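PDB 6XFR: Lactamase_B domain-containing protein from Pontibacter korlensis, which probably hydrolyses beta-lactams to substituted beta-amino acids with the aid of zinc ions, as a class B1 metallo-beta-lactamase. Local coordinates for residues B[45-50]-B[73-78]; B[31-36]-B[81-86]. All coordinates share one frame; numbering follows the deposited sequence.

Contact 1 and contact 2 lie about 9 Å apart, centre to centre, near the centre of the fold, and both involve the same mixed sheet. Along the sequence the segments run 31-36, 45-50, 73-78, 81-86, so contact 2 encloses contact 1. Strands 30-40 and 43-47 are antiparallel neighbours, joined by a probable hydrogen bond from Ile47 N to Leu36 O, while strand 71-75 lies parallel on the far side of 43-47 and leads through His78 into helix 81-84. A salt bridge between Asp48 and Lys83 ties the two contacts together. Together they carry His78 and Asp82, which in this structure bind different zinc ions, beyond the C-terminal ends of strands 43-47 and 71-75.

Contact 1. Residues B[45-50]-B[73-78]; sequences VLIDTG and VCVPTH. With ZN (zinc ion), chain N.
Leu46 and Cys74 pair at the heart of two parallel strands, the first and last elements of a beta-alpha-beta crossover through helix 53-67. Backbone bonds set the register: Leu46 N reaches Val73 O (3.0 Å), and Val75 N returns to Leu46 O (2.8 Å). Just beyond the first strand, Asp48 N meets Val75 O at 3.2 Å.

Apolar packing fills both faces. On one, the beta-branched Val45 and Val73 lie side by side, as do Ile47 and Val75, with Ile47 CD1 3.8 Å from Val75 CB; such side chains suit extended strands. On the other, Leu46 and Cys74 touch through their CB atoms. The thiol, anti to the backbone N (chi1 163°), is carried along the strand until SG lies 3.5 Å from Thr49 CG2.

The polar group is the buried carboxylate of Asp48. OD2 receives weak bonds from Thr77 N and Thr77 OG1, both at 3.3 Å, while OD1 bridges to Lys83. Thr77 directly precedes His78, whose NE2 binds zinc alongside His80 and His141. With a cation at one oxygen and two weak donors at the other, the charge of this acid is probably balanced within the core.

Contact 2. Residues B[31-36]-B[81-86]; sequences VPSHGL and DDKLGG. With ZN (zinc ion), chain O; SO4 (sulfate ion), chain X.
Ser33 and Lys83 bring a strand of the alpha-beta/beta-alpha metallo-beta-lactamase sandwich against the short helix that carries Asp82, the last residue of the His-X-His-X-Asp zinc motif begun by His78 and His80. The footprint is small, 139 Å² in all, and most of it belongs to Ser33 and Lys83.

On the packed side the lysine does the reaching. Its chain bends at chi2 (-80°) and again at chi3 (88°), bringing the ammonium to the strand, where NZ bonds to Ser33 OG (3.0 Å), though the position of NZ is less certain than usual. Ser201 OG also bonds to this nitrogen, and its buried positive charge is probably balanced by Asp48. Serine fits here because its short hydroxyl can meet two successive residues of the helix, Asp82 and Lys83: OG also makes a weak bond to Asp82 O and lies 3.5 Å from Asp82 CB. The next strand residue but one, Gly35, brings only backbone beside the ammonium. His34 turns from the helix; its ND1 hydrogen-bonds to Thr21 OG1 and its ring meets Trp205 edge-to-face.

The other side is looser and faces the metal pocket. A sulfate, probably from the crystallisation liquor, receives a weak bond from Asp82 N. Pro32 O hydrogen-bonds to His202 ND1, consistent with a second-shell role for strand 30-40, since His202 shares a metal with Asp82 and Cys160. With chi1 at 71°, the Asp82 carboxylate is turned to that ion: OD2 lies 2.2 Å from the zinc, which a water also ligates at 2.3 Å.

Contact 1. Residues B[45-50]-B[73-78]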
# COMPACT_ATOMS: atom_id res chain seq x y z
N VAL B 45 14.45 -14.08 -0.48
CA VAL B 45 13.91 -14.43 -1.78
C VAL B 45 13.60 -13.17 -2.55
O VAL B 45 13.09 -12.19 -1.99
CB VAL B 45 12.67 -15.32 -1.68
CG1 VAL B 45 12.00 -15.42 -3.04
CG2 VAL B 45 13.10 -16.66 -1.19
N LEU B 46 13.93 -13.20 -3.83
CA LEU B 46 13.78 -12.09 -4.75
C LEU B 46 12.69 -12.46 -5.73
O LEU B 46 12.77 -13.51 -6.39
CB LEU B 46 15.10 -11.84 -5.48
CG LEU B 46 15.38 -10.43 -5.88
CD1 LEU B 46 14.97 -9.54 -4.72
CD2 LEU B 46 16.84 -10.35 -6.15
N ILE B 47 11.62 -11.70 -5.75
CA ILE B 47 10.58 -11.85 -6.76
C ILE B 47 10.72 -10.65 -7.68
O ILE B 47 10.37 -9.52 -7.30
CB ILE B 47 9.18 -11.96 -6.15
CG1 ILE B 47 9.15 -13.08 -5.10
CG2 ILE B 47 8.14 -12.23 -7.25
CD1 ILE B 47 9.55 -14.39 -5.63
N ASP B 48 11.21 -10.91 -8.90
CA ASP B 48 11.60 -9.90 -9.87
C ASP B 48 12.96 -9.30 -9.57
O ASP B 48 13.34 -9.13 -8.41
CB ASP B 48 10.58 -8.77 -9.96
CG ASP B 48 9.39 -9.14 -10.80
OD1 ASP B 48 8.46 -8.31 -10.89
OD2 ASP B 48 9.38 -10.27 -11.35
N THR B 49 13.70 -9.00 -10.63
CA THR B 49 14.92 -8.23 -10.55
C THR B 49 14.56 -6.75 -10.62
O THR B 49 13.42 -6.39 -10.90
CB THR B 49 15.86 -8.62 -11.69
OG1 THR B 49 15.20 -8.36 -12.94
CG2 THR B 49 16.25 -10.09 -11.60
N GLY B 50 15.53 -5.89 -10.44
CA GLY B 50 15.32 -4.50 -10.76
C GLY B 50 15.00 -4.34 -12.24
O GLY B 50 15.08 -5.25 -13.05
N VAL B 73 17.55 -17.08 -3.95
CA VAL B 73 16.94 -17.40 -5.23
C VAL B 73 16.20 -16.16 -5.73
O VAL B 73 15.73 -15.33 -4.95
CB VAL B 73 15.98 -18.61 -5.09
CG1 VAL B 73 14.67 -18.15 -4.43
CG2 VAL B 73 15.71 -19.24 -6.44
N CYS B 74 16.06 -16.07 -7.03
CA CYS B 74 15.34 -14.97 -7.64
C CYS B 74 14.38 -15.55 -8.66
O CYS B 74 14.74 -16.41 -9.46
CB CYS B 74 16.33 -14.00 -8.29
SG CYS B 74 15.66 -12.82 -9.48
N VAL B 75 13.15 -15.03 -8.66
CA VAL B 75 12.11 -15.67 -9.46
C VAL B 75 11.49 -14.58 -10.32
O VAL B 75 10.61 -13.86 -9.83
CB VAL B 75 11.05 -16.33 -8.57
CG1 VAL B 75 9.91 -16.92 -9.43
CG2 VAL B 75 11.66 -17.35 -7.62
N PRO B 76 11.92 -14.41 -11.58
CA PRO B 76 11.23 -13.48 -12.47
C PRO B 76 9.86 -14.01 -12.81
O PRO B 76 9.64 -15.22 -12.81
CB PRO B 76 12.13 -13.42 -13.71
CG PRO B 76 13.47 -13.83 -13.21
CD PRO B 76 13.20 -14.87 -12.14
N THR B 77 8.92 -13.08 -13.02
CA THR B 77 7.54 -13.44 -13.31
C THR B 77 7.20 -13.48 -14.80
O THR B 77 6.11 -13.91 -15.16
CB THR B 77 6.60 -12.49 -12.58
OG1 THR B 77 6.74 -11.16 -13.09
CG2 THR B 77 6.87 -12.53 -11.08
N HIS B 78 8.08 -12.99 -15.66
CA HIS B 78 7.97 -13.19 -17.10
C HIS B 78 9.22 -12.60 -17.74
O HIS B 78 10.13 -12.14 -17.03
CB HIS B 78 6.64 -12.65 -17.64
CG HIS B 78 6.53 -11.17 -17.69
ND1 HIS B 78 6.64 -10.37 -16.58
CD2 HIS B 78 6.27 -10.34 -18.73
CE1 HIS B 78 6.48 -9.11 -16.93
NE2 HIS B 78 6.25 -9.06 -18.23
ZN ZN N . 6.02 -7.15 -19.27

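Contact 2. Residues B[31-36]-B[81-86]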
# COMPACT_ATOMS: atom_id res chain seq x y z
N VAL B 31 7.87 5.98 -14.57
CA VAL B 31 7.16 4.71 -14.49
C VAL B 31 7.85 3.84 -13.45
O VAL B 31 9.05 3.55 -13.58
CB VAL B 31 7.12 4.00 -15.86
CG1 VAL B 31 6.65 2.58 -15.70
CG2 VAL B 31 6.21 4.75 -16.80
N PRO B 32 7.16 3.41 -12.40
CA PRO B 32 7.74 2.45 -11.46
C PRO B 32 7.57 1.00 -11.92
O PRO B 32 6.69 0.66 -12.72
CB PRO B 32 6.95 2.71 -10.17
CG PRO B 32 5.58 3.12 -10.67
CD PRO B 32 5.81 3.86 -11.99
N SER B 33 8.46 0.15 -11.40
CA SER B 33 8.34 -1.29 -11.52
C SER B 33 8.53 -1.91 -10.14
O SER B 33 9.52 -1.62 -9.46
CB SER B 33 9.36 -1.86 -12.52
OG SER B 33 8.81 -3.01 -13.14
N HIS B 34 7.56 -2.70 -9.71
CA HIS B 34 7.56 -3.27 -8.38
C HIS B 34 7.98 -4.73 -8.42
O HIS B 34 7.58 -5.48 -9.33
CB HIS B 34 6.19 -3.12 -7.71
CG HIS B 34 5.71 -1.71 -7.64
ND1 HIS B 34 6.48 -0.70 -7.11
CD2 HIS B 34 4.56 -1.13 -8.05
CE1 HIS B 34 5.82 0.44 -7.18
NE2 HIS B 34 4.65 0.21 -7.75
N GLY B 35 8.82 -5.12 -7.46
CA GLY B 35 9.04 -6.52 -7.13
C GLY B 35 8.89 -6.70 -5.63
O GLY B 35 8.62 -5.74 -4.90
N LEU B 36 9.09 -7.94 -5.18
CA LEU B 36 9.08 -8.26 -3.76
C LEU B 36 10.45 -8.72 -3.30
O LEU B 36 11.22 -9.34 -4.06
CB LEU B 36 8.10 -9.37 -3.42
CG LEU B 36 6.61 -9.12 -3.48
CD1 LEU B 36 5.87 -10.33 -2.85
CD2 LEU B 36 6.30 -7.84 -2.74
N ASP B 81 12.08 -6.99 -19.63
CA ASP B 81 13.23 -6.39 -18.94
C ASP B 81 12.84 -5.88 -17.56
O ASP B 81 13.64 -5.97 -16.62
CB ASP B 81 13.83 -5.27 -19.79
CG ASP B 81 14.94 -5.77 -20.75
OD1 ASP B 81 15.45 -4.94 -21.53
OD2 ASP B 81 15.30 -6.97 -20.73
N ASP B 82 11.62 -5.34 -17.41
CA ASP B 82 11.20 -4.75 -16.13
C ASP B 82 11.07 -5.78 -15.02
O ASP B 82 11.24 -5.42 -13.86
CB ASP B 82 9.88 -3.94 -16.30
CG ASP B 82 8.64 -4.81 -16.54
OD1 ASP B 82 8.73 -5.88 -17.17
OD2 ASP B 82 7.53 -4.41 -16.15
N LYS B 83 10.84 -7.05 -15.34
CA LYS B 83 10.82 -8.09 -14.32
C LYS B 83 12.04 -9.02 -14.36
O LYS B 83 12.22 -9.80 -13.42
CB LYS B 83 9.55 -8.95 -14.42
CG LYS B 83 8.22 -8.14 -14.55
CD LYS B 83 7.67 -7.57 -13.24
CE LYS B 83 8.29 -6.19 -12.95
NZ LYS B 83 7.90 -5.49 -11.69
N LEU B 84 12.89 -8.92 -15.38
CA LEU B 84 13.99 -9.89 -15.52
C LEU B 84 15.29 -9.31 -16.05
O LEU B 84 16.30 -10.03 -16.07
CB LEU B 84 13.52 -11.03 -16.46
CG LEU B 84 14.51 -11.95 -17.14
CD1 LEU B 84 14.88 -13.11 -16.22
CD2 LEU B 84 13.89 -12.43 -18.43
N GLY B 85 15.34 -8.02 -16.42
CA GLY B 85 16.51 -7.40 -16.99
C GLY B 85 17.69 -7.23 -16.05
O GLY B 85 18.74 -6.72 -16.47
N GLY B 86 17.54 -7.61 -14.78
CA GLY B 86 18.66 -7.56 -13.87
C GLY B 86 19.16 -8.96 -13.55
O GLY B 86 19.91 -9.15 -12.58
ZN ZN O . 5.48 -4.28 -17.05
S SO4 X . 8.78 -3.41 -20.42
O1 SO4 X . 7.83 -4.10 -19.54
O2 SO4 X . 8.35 -2.01 -20.53
O3 SO4 X . 8.77 -4.06 -21.73
O4 SO4 X . 10.16 -3.50 -19.94
O HOH W 1 3.66 -3.46 -18.21